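Serine acetyltransferase (Neisseria gonorrhoeae, PDB 6WYE) probably catalyses transfer of an acetyl group from acetyl-CoA to L-serine, giving O-acetyl-L-serine, the first of two steps from serine to cysteine. Local coordinates at residues Q58-H63 with G67-Y72. Residues are numbered along the deposited sequence; the frame is centred on the assembly and turned at random.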
# COMPACT_ATOMS: atom_id res chain seq x y z
N GLN A 58 -14.42 11.49 -6.22
CA GLN A 58 -14.66 10.45 -5.22
C GLN A 58 -14.82 11.02 -3.82
O GLN A 58 -15.62 10.50 -3.03
CB GLN A 58 -13.52 9.43 -5.23
CG GLN A 58 -13.51 8.52 -6.45
CD GLN A 58 -12.14 7.92 -6.73
OE1 GLN A 58 -11.21 8.03 -5.92
NE2 GLN A 58 -11.99 7.31 -7.91
N THR A 59 -14.10 12.09 -3.50
CA THR A 59 -14.17 12.68 -2.17
C THR A 59 -15.32 13.68 -2.02
O THR A 59 -15.90 13.76 -0.93
CB THR A 59 -12.84 13.37 -1.84
OG1 THR A 59 -11.79 12.41 -1.87
CG2 THR A 59 -12.89 14.03 -0.45
N VAL A 60 -15.66 14.43 -3.06
CA VAL A 60 -16.67 15.49 -2.93
C VAL A 60 -17.89 15.26 -3.83
O VAL A 60 -19.01 15.12 -3.33
CB VAL A 60 -16.04 16.86 -3.21
CG1 VAL A 60 -17.10 17.96 -3.18
CG2 VAL A 60 -14.89 17.14 -2.18
N LEU A 61 -17.68 15.25 -5.15
CA LEU A 61 -18.82 15.44 -6.06
C LEU A 61 -19.76 14.24 -6.09
O LEU A 61 -20.97 14.42 -6.28
CB LEU A 61 -18.31 15.76 -7.47
CG LEU A 61 -17.43 17.00 -7.60
CD1 LEU A 61 -17.01 17.18 -9.04
CD2 LEU A 61 -18.14 18.27 -7.09
N ARG A 62 -19.26 13.02 -5.89
CA ARG A 62 -20.16 11.86 -5.86
C ARG A 62 -20.97 11.76 -4.57
O ARG A 62 -21.83 10.89 -4.47
CB ARG A 62 -19.38 10.56 -6.09
N HIS A 63 -20.71 12.62 -3.58
CA HIS A 63 -21.44 12.55 -2.33
C HIS A 63 -22.65 13.48 -2.34
O HIS A 63 -22.73 14.43 -3.12
CB HIS A 63 -20.53 12.92 -1.15
CG HIS A 63 -19.37 11.99 -0.99
ND1 HIS A 63 -19.38 10.94 -0.10
CD2 HIS A 63 -18.19 11.93 -1.64
CE1 HIS A 63 -18.24 10.28 -0.20
NE2 HIS A 63 -17.49 10.87 -1.12
N GLY A 67 -21.45 16.37 5.23
CA GLY A 67 -21.04 15.42 6.26
C GLY A 67 -20.46 14.15 5.67
O GLY A 67 -19.48 13.60 6.19
N SER A 68 -21.03 13.68 4.56
CA SER A 68 -20.52 12.48 3.91
C SER A 68 -19.14 12.75 3.31
O SER A 68 -18.24 11.89 3.38
CB SER A 68 -21.51 12.03 2.82
OG SER A 68 -21.10 10.81 2.22
N VAL A 69 -18.94 13.95 2.77
CA VAL A 69 -17.62 14.34 2.27
C VAL A 69 -16.61 14.34 3.41
O VAL A 69 -15.52 13.75 3.31
CB VAL A 69 -17.70 15.71 1.58
CG1 VAL A 69 -16.30 16.27 1.31
CG2 VAL A 69 -18.50 15.60 0.28
N LEU A 70 -16.96 14.97 4.53
CA LEU A 70 -16.02 15.06 5.65
C LEU A 70 -15.66 13.68 6.18
O LEU A 70 -14.48 13.35 6.35
CB LEU A 70 -16.63 15.91 6.76
CG LEU A 70 -15.73 16.10 7.99
CD1 LEU A 70 -14.58 17.08 7.69
CD2 LEU A 70 -16.57 16.60 9.15
N ALA A 71 -16.66 12.82 6.39
CA ALA A 71 -16.39 11.47 6.87
C ALA A 71 -15.45 10.74 5.91
O ALA A 71 -14.53 10.03 6.35
CB ALA A 71 -17.69 10.69 7.03
N TYR A 72 -15.68 10.91 4.61
CA TYR A 72 -14.84 10.25 3.61
C TYR A 72 -13.40 10.76 3.67
O TYR A 72 -12.45 9.98 3.72
CB TYR A 72 -15.43 10.45 2.22
CG TYR A 72 -14.85 9.58 1.14
CD1 TYR A 72 -15.35 8.31 0.89
CD2 TYR A 72 -13.81 10.04 0.34
CE1 TYR A 72 -14.83 7.51 -0.12
CE2 TYR A 72 -13.29 9.25 -0.69
CZ TYR A 72 -13.80 7.99 -0.91
OH TYR A 72 -13.28 7.21 -1.91
O HOH W 1 -15.70 7.18 -3.66
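H63 and S68 meet through H63 ND1 and S68 OG, 2.9 Å apart, a hydrogen bond in which either atom could donate. S68 OG lies near the imidazole plane, at the ring edge, and it gets there because chi1 of S68 (-176°) sets OG opposite the backbone N. The other ring nitrogen is tied back to its own segment: H63 NE2 donates to Q58 O over 2.7 Å, a short but bent bond with an N-H...O angle of 135°. The two bonds together restrict rotation of the imidazole and set its edge toward one face of Y72. The rings form an offset edge-to-face pair, centroids 5.0 Å apart and planes at 61°; Q58 O sits over that same Y72 face, toward the rim, 3.5 Å from Y72 CE2. T59 lies obliquely against the Y72 ring, its OG1 3.7 Å from Y72 CE2.

The contact lies at the closed end of a helical hairpin, helices 53-61 and 66-78 joined by a short turn, in the helical N-terminal domain of serine acetyltransferase, not in the left-handed beta-helix of the hexapeptide repeats. Packing is tight around V69, and the backbones approach most closely there, 5.4 Å between V60 CA and V69 CA. Both V69 methyls reach T59 O, CG1 at 3.4 Å, while CG2 also rests on H63 CB. V60 turns its CB outward, yet its CG2 still touches V69 CG1. Helices 34-48 and 124-129 close over this apolar part through W35, T42, L127 and L128.

The Q58 side chain fits more loosely, its CB no nearer than 4.0 Å to Y72 OH, and a water bonded to Y72 OH makes a weak, long bond to Q58 O. Here neighbouring subunits contribute, R86 of the second by a cation-pi contact with Y72 and M51 of the third by packing on Q58.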